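Local coordinates for alpha-l-arabinofuranosidase domain protein (PDB 4ATW) that probably hydrolyses terminal non-reducing alpha-L-arabinofuranosyl residues from alpha-L-arabinosides, as a thermostable glycoside hydrolase, at residues A[308-316]-A[391-399]; A[297-306]-A[344-352]. One frame throughout, in Å; residues are numbered along the deposited sequence.

Contact 1: residues A[308-316]-A[391-399]; sequences VLVLLQKMS and FLDAAASIS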
loop_
_atom_site.group_PDB
_atom_site.type_symbol
_atom_site.label_atom_id
_atom_site.label_comp_id
_atom_site.label_asym_id
_atom_site.label_seq_id
_atom_site.Cartn_x
_atom_site.Cartn_y
_atom_site.Cartn_z
ATOM N N VAL A 308 3.691 -10.340 0.728
ATOM C CA VAL A 308 3.175 -9.465 -0.302
ATOM C C VAL A 308 4.301 -8.544 -0.807
ATOM O O VAL A 308 4.536 -8.432 -2.011
ATOM C CB VAL A 308 1.991 -8.625 0.236
ATOM C CG1 VAL A 308 1.544 -7.612 -0.811
ATOM C CG2 VAL A 308 0.830 -9.547 0.575
ATOM N N LEU A 309 5.009 -7.906 0.119
ATOM C CA LEU A 309 6.101 -7.002 -0.265
ATOM C C LEU A 309 7.161 -7.714 -1.096
ATOM O O LEU A 309 7.705 -7.144 -2.046
ATOM C CB LEU A 309 6.754 -6.357 0.976
ATOM C CG LEU A 309 5.919 -5.321 1.729
ATOM C CD1 LEU A 309 6.660 -4.911 2.981
ATOM C CD2 LEU A 309 5.618 -4.135 0.846
ATOM N N VAL A 310 7.457 -8.956 -0.741
ATOM C CA VAL A 310 8.435 -9.698 -1.510
ATOM C C VAL A 310 7.906 -9.930 -2.932
ATOM O O VAL A 310 8.654 -9.791 -3.915
ATOM C CB VAL A 310 8.727 -11.058 -0.895
ATOM C CG1 VAL A 310 9.727 -11.793 -1.769
ATOM C CG2 VAL A 310 9.239 -10.901 0.525
ATOM N N LEU A 311 6.619 -10.296 -3.026
ATOM C CA LEU A 311 5.948 -10.539 -4.297
ATOM C C LEU A 311 6.062 -9.271 -5.156
ATOM O O LEU A 311 6.589 -9.295 -6.277
ATOM C CB LEU A 311 4.488 -10.874 -4.014
ATOM C CG LEU A 311 3.685 -11.184 -5.269
ATOM C CD1 LEU A 311 4.222 -12.433 -5.912
ATOM C CD2 LEU A 311 2.232 -11.380 -4.935
ATOM N N LEU A 312 5.591 -8.156 -4.601
ATOM C CA LEU A 312 5.641 -6.878 -5.286
ATOM C C LEU A 312 7.059 -6.581 -5.680
ATOM O O LEU A 312 7.329 -6.119 -6.786
ATOM C CB LEU A 312 5.108 -5.750 -4.395
ATOM C CG LEU A 312 3.610 -5.879 -4.083
ATOM C CD1 LEU A 312 3.221 -4.824 -3.089
ATOM C CD2 LEU A 312 2.763 -5.713 -5.354
ATOM N N GLN A 313 7.980 -6.869 -4.773
ATOM C CA GLN A 313 9.374 -6.585 -5.040
ATOM C C GLN A 313 9.706 -7.169 -6.418
ATOM O O GLN A 313 10.374 -6.520 -7.256
ATOM C CB GLN A 313 10.239 -7.159 -3.909
ATOM C CG GLN A 313 11.662 -6.634 -3.877
ATOM C CD GLN A 313 12.243 -6.474 -2.451
ATOM O OE1 GLN A 313 11.779 -5.625 -1.673
ATOM N NE2 GLN A 313 13.274 -7.283 -2.112
ATOM N N LYS A 314 9.181 -8.358 -6.695
ATOM C CA LYS A 314 9.503 -8.948 -7.980
ATOM C C LYS A 314 8.482 -8.807 -9.056
ATOM O O LYS A 314 8.617 -9.457 -10.081
ATOM C CB LYS A 314 9.919 -10.425 -7.852
ATOM C CG LYS A 314 9.216 -11.247 -6.803
ATOM C CD LYS A 314 9.996 -12.538 -6.575
ATOM C CE LYS A 314 9.222 -13.558 -5.766
ATOM N NZ LYS A 314 9.969 -14.844 -5.740
ATOM N N MET A 315 7.482 -7.947 -8.846
ATOM C CA MET A 315 6.452 -7.727 -9.861
ATOM C C MET A 315 6.178 -6.257 -10.113
ATOM O O MET A 315 5.289 -5.901 -10.888
ATOM C CB MET A 315 5.140 -8.392 -9.443
ATOM C CG MET A 315 5.024 -9.831 -9.875
ATOM S SD MET A 315 3.615 -10.630 -9.145
ATOM C CE MET A 315 2.304 -9.905 -10.092
ATOM N N SER A 316 6.961 -5.399 -9.477
ATOM C CA SER A 316 6.779 -3.958 -9.605
ATOM C C SER A 316 6.725 -3.485 -11.040
ATOM O O SER A 316 6.418 -2.321 -11.291
ATOM C CB SER A 316 7.900 -3.210 -8.877
ATOM O OG SER A 316 9.166 -3.632 -9.355
ATOM N N PHE A 391 6.792 -22.862 0.601
ATOM C CA PHE A 391 6.994 -22.773 2.038
ATOM C C PHE A 391 8.094 -21.753 2.256
ATOM O O PHE A 391 8.235 -21.186 3.349
ATOM C CB PHE A 391 7.452 -24.110 2.596
ATOM C CG PHE A 391 6.334 -25.010 3.007
ATOM C CD1 PHE A 391 5.673 -24.783 4.210
ATOM C CD2 PHE A 391 5.926 -26.078 2.188
ATOM C CE1 PHE A 391 4.621 -25.595 4.603
ATOM C CE2 PHE A 391 4.864 -26.904 2.572
ATOM C CZ PHE A 391 4.210 -26.660 3.786
ATOM N N LEU A 392 8.876 -21.535 1.199
ATOM C CA LEU A 392 9.985 -20.600 1.213
ATOM C C LEU A 392 10.027 -19.838 -0.097
ATOM O O LEU A 392 9.909 -20.430 -1.172
ATOM C CB LEU A 392 11.290 -21.358 1.371
ATOM C CG LEU A 392 12.555 -20.503 1.381
ATOM C CD1 LEU A 392 12.680 -19.779 2.692
ATOM C CD2 LEU A 392 13.759 -21.375 1.200
ATOM N N ASP A 393 10.182 -18.524 -0.014
ATOM C CA ASP A 393 10.281 -17.716 -1.227
ATOM C C ASP A 393 11.210 -16.580 -0.905
ATOM O O ASP A 393 11.478 -16.333 0.267
ATOM C CB ASP A 393 8.919 -17.193 -1.677
ATOM C CG ASP A 393 8.970 -16.558 -3.070
ATOM O OD1 ASP A 393 9.786 -17.005 -3.916
ATOM O OD2 ASP A 393 8.180 -15.622 -3.334
ATOM N N ALA A 394 11.729 -15.902 -1.919
ATOM C CA ALA A 394 12.651 -14.816 -1.642
ATOM C C ALA A 394 12.967 -13.921 -2.853
ATOM O O ALA A 394 12.691 -14.265 -4.013
ATOM C CB ALA A 394 13.912 -15.376 -1.087
ATOM N N ALA A 395 13.561 -12.765 -2.559
ATOM C CA ALA A 395 13.872 -11.793 -3.587
ATOM C C ALA A 395 15.127 -11.032 -3.246
ATOM O O ALA A 395 15.263 -10.485 -2.161
ATOM C CB ALA A 395 12.711 -10.839 -3.758
ATOM N N ALA A 396 16.030 -10.992 -4.210
ATOM C CA ALA A 396 17.304 -10.348 -4.037
ATOM C C ALA A 396 17.373 -9.005 -4.736
ATOM O O ALA A 396 17.202 -8.919 -5.959
ATOM C CB ALA A 396 18.386 -11.263 -4.568
ATOM N N SER A 397 17.644 -7.955 -3.968
ATOM C CA SER A 397 17.730 -6.625 -4.551
ATOM C C SER A 397 19.124 -6.068 -4.355
ATOM O O SER A 397 19.848 -6.504 -3.463
ATOM C CB SER A 397 16.705 -5.699 -3.899
ATOM O OG SER A 397 16.498 -6.076 -2.547
ATOM N N ILE A 398 19.480 -5.096 -5.188
ATOM C CA ILE A 398 20.771 -4.425 -5.160
ATOM C C ILE A 398 20.566 -2.926 -4.998
ATOM O O ILE A 398 19.629 -2.378 -5.576
ATOM C CB ILE A 398 21.464 -4.633 -6.457
ATOM C CG1 ILE A 398 22.131 -5.984 -6.431
ATOM C CG2 ILE A 398 22.426 -3.521 -6.724
ATOM C CD1 ILE A 398 23.130 -6.162 -7.556
ATOM N N SER A 399 21.425 -2.248 -4.238
ATOM C CA SER A 399 21.250 -0.801 -4.067
ATOM C C SER A 399 21.513 -0.081 -5.409
ATOM O O SER A 399 22.009 -0.689 -6.358
ATOM C CB SER A 399 22.166 -0.267 -2.947
ATOM O OG SER A 399 23.528 -0.196 -3.328
#
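The carboxylate of D393 takes the ammonium group of K314 close to its plane, on the syn side of OD1 and 21° out of that plane. K314 NZ lies 2.8 Å from D393 OD1, which makes the main bond of this salt bridge. The second bond, from K314 NZ to D393 OD2, is weak at 3.1 Å. D393 OD2 also has Y251 OH as a partner, so both oxygens are engaged and the rotation of the carboxylate is restrained. K314 NZ gives a further bond of 3.3 Å to A394 O. It stands above that carbonyl plane, 39° out of it, and not on a lone pair. One amino group thus grips a side chain and the adjoining backbone of the strand.

K314 is the first residue to leave the helical conformation. Beyond CG its chain is extended, and it runs along the strand to meet D393 from the opposite direction. D393 has CG anti to the backbone N (chi1 -170°), which lifts the carboxylate off the strand toward the lysine.

The amide of Q313 is the other flat group. Its NE2 lies over A395, 4.0 Å from A395 CB, and 3.5 Å from S397 OG at an angle too poor for a hydrogen bond. The polar ends look elsewhere: Q313 OE1 bonds to Y21 OH, and S397 OG to G358 N. Between the amide and the salt bridge, V310 CG1 packs on A395 CB at 3.7 Å, and V410 of the next strand also touches V310.

The contact sets the end of helix 299-313 against one face of strand 383-398. It forms part of the buried junction between the TIM barrel and the C-terminal beta domain, consistent with the two-domain layout of GH51 arabinofuranosidases.

Contact 2: residues A[297-306]-A[344-352]; sequences YDLKDGIFAC and TPVYKAFEL
P345 lies against the start of helix 299-306, where two neighbouring helices of the TIM barrel run side by side at 35°. P345 CG sits 3.4 Å from L299 N, and P345 CD lies close to Y297 O. One turn on, G302 puts no side chain between the helices, and their backbones come close: G302 CA is 4.2 Å from V346 CA. A349 CB then fits over G302 O and against A305 CB, the latter at 3.9 Å. It also touches C306 SG, which forms the disulfide with C476. V346 reaches two ways. Its CG1 meets A305 CB, while CG2, anti to the carbonyl carbon, lies 3.5 Å from Y297 CG. No hydrogen bond crosses between the segments.

Further out, polar bonds fix the helix starts. T344, the N-cap of its helix, bonds through OG1 to A333 O, and Y297 OH is held by V284 O on a barrel strand. D298 and D301 form a capping box. R287 pairs with both carboxylates, and K300 NZ with D301 OD1 and, weakly, with D298 OD1. The stronger bond of the box runs from D298 N to D301 OD2, 3.1 Å and nearly straight at 171°.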
loop_
_atom_site.group_PDB
_atom_site.type_symbol
_atom_site.label_atom_id
_atom_site.label_comp_id
_atom_site.label_asym_id
_atom_site.label_seq_id
_atom_site.Cartn_x
_atom_site.Cartn_y
_atom_site.Cartn_z
ATOM N N TYR A 297 -4.056 -6.863 14.416
ATOM C CA TYR A 297 -3.113 -7.656 13.637
ATOM C C TYR A 297 -2.090 -8.376 14.490
ATOM O O TYR A 297 -1.572 -7.811 15.454
ATOM C CB TYR A 297 -2.404 -6.754 12.603
ATOM C CG TYR A 297 -3.347 -6.129 11.579
ATOM C CD1 TYR A 297 -3.964 -6.915 10.609
ATOM C CD2 TYR A 297 -3.646 -4.773 11.605
ATOM C CE1 TYR A 297 -4.855 -6.366 9.684
ATOM C CE2 TYR A 297 -4.536 -4.221 10.696
ATOM C CZ TYR A 297 -5.134 -5.020 9.733
ATOM O OH TYR A 297 -5.982 -4.461 8.799
ATOM N N ASP A 298 -1.819 -9.631 14.139
ATOM C CA ASP A 298 -0.828 -10.420 14.846
ATOM C C ASP A 298 0.276 -10.860 13.869
ATOM O O ASP A 298 0.182 -10.598 12.663
ATOM C CB ASP A 298 -1.483 -11.623 15.523
ATOM C CG ASP A 298 -2.244 -12.496 14.563
ATOM O OD1 ASP A 298 -1.687 -12.838 13.506
ATOM O OD2 ASP A 298 -3.395 -12.857 14.873
ATOM N N LEU A 299 1.318 -11.516 14.387
ATOM C CA LEU A 299 2.454 -11.968 13.566
ATOM C C LEU A 299 2.061 -12.712 12.287
ATOM O O LEU A 299 2.701 -12.546 11.250
ATOM C CB LEU A 299 3.389 -12.853 14.392
ATOM C CG LEU A 299 4.619 -13.362 13.637
ATOM C CD1 LEU A 299 5.532 -12.232 13.248
ATOM C CD2 LEU A 299 5.345 -14.336 14.523
ATOM N N LYS A 300 1.028 -13.547 12.377
ATOM C CA LYS A 300 0.518 -14.288 11.234
ATOM C C LYS A 300 0.318 -13.294 10.098
ATOM O O LYS A 300 0.879 -13.467 9.014
ATOM C CB LYS A 300 -0.826 -14.909 11.586
ATOM C CG LYS A 300 -1.559 -15.562 10.433
ATOM C CD LYS A 300 -2.934 -16.122 10.877
ATOM C CE LYS A 300 -4.099 -15.117 10.737
ATOM N NZ LYS A 300 -4.107 -13.971 11.685
ATOM N N ASP A 301 -0.469 -12.244 10.367
ATOM C CA ASP A 301 -0.777 -11.222 9.387
ATOM C C ASP A 301 0.454 -10.497 8.920
ATOM O O ASP A 301 0.574 -10.161 7.740
ATOM C CB ASP A 301 -1.762 -10.240 9.975
ATOM C CG ASP A 301 -2.980 -10.925 10.543
ATOM O OD1 ASP A 301 -3.558 -11.796 9.852
ATOM O OD2 ASP A 301 -3.368 -10.593 11.685
ATOM N N GLY A 302 1.377 -10.250 9.841
ATOM C CA GLY A 302 2.607 -9.561 9.470
ATOM C C GLY A 302 3.436 -10.335 8.449
ATOM O O GLY A 302 4.108 -9.750 7.583
ATOM N N ILE A 303 3.408 -11.658 8.566
ATOM C CA ILE A 303 4.135 -12.514 7.636
ATOM C C ILE A 303 3.491 -12.369 6.257
ATOM O O ILE A 303 4.192 -12.260 5.256
ATOM C CB ILE A 303 4.103 -13.995 8.094
ATOM C CG1 ILE A 303 4.976 -14.156 9.346
ATOM C CG2 ILE A 303 4.519 -14.920 6.958
ATOM C CD1 ILE A 303 6.410 -13.707 9.185
ATOM N N PHE A 304 2.157 -12.352 6.214
ATOM C CA PHE A 304 1.449 -12.191 4.953
ATOM C C PHE A 304 1.904 -10.901 4.299
ATOM O O PHE A 304 2.190 -10.852 3.104
ATOM C CB PHE A 304 -0.058 -12.131 5.184
ATOM C CG PHE A 304 -0.809 -11.577 4.015
ATOM C CD1 PHE A 304 -1.177 -12.403 2.943
ATOM C CD2 PHE A 304 -1.059 -10.215 3.931
ATOM C CE1 PHE A 304 -1.773 -11.877 1.807
ATOM C CE2 PHE A 304 -1.649 -9.685 2.801
ATOM C CZ PHE A 304 -2.006 -10.520 1.732
ATOM N N ALA A 305 1.954 -9.855 5.108
ATOM C CA ALA A 305 2.360 -8.548 4.652
ATOM C C ALA A 305 3.773 -8.636 4.124
ATOM O O ALA A 305 4.129 -8.045 3.096
ATOM C CB ALA A 305 2.282 -7.566 5.814
ATOM N N CYS A 306 4.580 -9.393 4.846
ATOM C CA CYS A 306 5.964 -9.553 4.476
ATOM C C CYS A 306 6.032 -10.184 3.080
ATOM O O CYS A 306 6.744 -9.708 2.181
ATOM C CB CYS A 306 6.648 -10.418 5.532
ATOM S SG CYS A 306 8.069 -9.599 6.304
ATOM N N THR A 344 1.948 -2.671 15.042
ATOM C CA THR A 344 1.482 -4.035 14.787
ATOM C C THR A 344 2.420 -4.714 13.825
ATOM O O THR A 344 3.138 -4.052 13.071
ATOM C CB THR A 344 0.121 -4.061 14.149
ATOM O OG1 THR A 344 0.134 -3.224 12.991
ATOM C CG2 THR A 344 -0.932 -3.610 15.143
ATOM N N PRO A 345 2.432 -6.056 13.845
ATOM C CA PRO A 345 3.296 -6.863 12.969
ATOM C C PRO A 345 3.287 -6.405 11.506
ATOM O O PRO A 345 4.282 -6.525 10.795
ATOM C CB PRO A 345 2.740 -8.272 13.158
ATOM C CG PRO A 345 2.327 -8.245 14.626
ATOM C CD PRO A 345 1.639 -6.916 14.752
ATOM N N VAL A 346 2.156 -5.858 11.066
ATOM C CA VAL A 346 2.029 -5.362 9.703
ATOM C C VAL A 346 2.965 -4.171 9.544
ATOM O O VAL A 346 3.670 -4.048 8.541
ATOM C CB VAL A 346 0.594 -4.925 9.415
ATOM C CG1 VAL A 346 0.480 -4.482 7.976
ATOM C CG2 VAL A 346 -0.368 -6.078 9.694
ATOM N N TYR A 347 2.980 -3.293 10.545
ATOM C CA TYR A 347 3.871 -2.136 10.486
ATOM C C TYR A 347 5.309 -2.629 10.419
ATOM O O TYR A 347 6.093 -2.164 9.603
ATOM C CB TYR A 347 3.671 -1.213 11.697
ATOM C CG TYR A 347 4.738 -0.133 11.827
ATOM C CD1 TYR A 347 6.018 -0.441 12.308
ATOM C CD2 TYR A 347 4.507 1.167 11.406
ATOM C CE1 TYR A 347 7.025 0.511 12.347
ATOM C CE2 TYR A 347 5.512 2.121 11.445
ATOM C CZ TYR A 347 6.762 1.776 11.911
ATOM O OH TYR A 347 7.780 2.681 11.912
ATOM N N LYS A 348 5.640 -3.590 11.273
ATOM C CA LYS A 348 6.980 -4.133 11.316
ATOM C C LYS A 348 7.441 -4.619 9.953
ATOM O O LYS A 348 8.555 -4.284 9.519
ATOM C CB LYS A 348 7.052 -5.260 12.341
ATOM C CG LYS A 348 6.946 -4.759 13.776
ATOM C CD LYS A 348 8.049 -3.729 14.115
ATOM C CE LYS A 348 7.939 -3.146 15.540
ATOM N NZ LYS A 348 8.998 -2.125 15.796
ATOM N N ALA A 349 6.584 -5.379 9.267
ATOM C CA ALA A 349 6.939 -5.910 7.951
ATOM C C ALA A 349 7.484 -4.801 7.063
ATOM O O ALA A 349 8.470 -4.979 6.331
ATOM C CB ALA A 349 5.749 -6.567 7.300
ATOM N N PHE A 350 6.851 -3.644 7.124
ATOM C CA PHE A 350 7.355 -2.554 6.319
ATOM C C PHE A 350 8.672 -2.033 6.883
ATOM O O PHE A 350 9.607 -1.767 6.126
ATOM C CB PHE A 350 6.352 -1.419 6.249
ATOM C CG PHE A 350 5.303 -1.616 5.215
ATOM C CD1 PHE A 350 4.283 -2.529 5.402
ATOM C CD2 PHE A 350 5.325 -0.865 4.050
ATOM C CE1 PHE A 350 3.299 -2.684 4.437
ATOM C CE2 PHE A 350 4.332 -1.018 3.080
ATOM C CZ PHE A 350 3.326 -1.922 3.274
ATOM N N GLU A 351 8.756 -1.901 8.207
ATOM C CA GLU A 351 9.982 -1.396 8.828
ATOM C C GLU A 351 11.161 -2.202 8.304
ATOM O O GLU A 351 12.222 -1.651 7.935
ATOM C CB GLU A 351 9.924 -1.519 10.356
ATOM C CG GLU A 351 10.760 -0.466 11.053
ATOM C CD GLU A 351 10.885 -0.687 12.555
ATOM O OE1 GLU A 351 9.924 -1.190 13.186
ATOM O OE2 GLU A 351 11.952 -0.333 13.108
ATOM N N LEU A 352 10.949 -3.516 8.241
ATOM C CA LEU A 352 11.988 -4.417 7.785
ATOM C C LEU A 352 12.317 -4.285 6.316
ATOM O O LEU A 352 13.463 -4.018 5.954
ATOM C CB LEU A 352 11.594 -5.851 8.075
ATOM C CG LEU A 352 12.548 -6.906 7.537
ATOM C CD1 LEU A 352 13.913 -6.708 8.113
ATOM C CD2 LEU A 352 11.984 -8.267 7.894
#

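In the fold
Contacts 1 and 2 share helix 299-313, and their centres are about 15 Å apart. Contact 2 uses the first half of the helix and contact 1 its C-terminal end. Along the chain the order is 297-306, 308-316, 344-352, 391-399, so the segments alternate. The two contacts meet where L309 packs on A349 and F350. Helix 299-313 follows barrel strand 276-284, and helix 345-355 comes after strand 321-322, the last of the barrel. Strand 383-398 belongs to the mixed sheet of the second domain. One helix therefore joins its barrel neighbour to the beta domain. C476 lies on strand 475-481 of that sheet, so the C306-C476 disulfide ties the helix to it covalently.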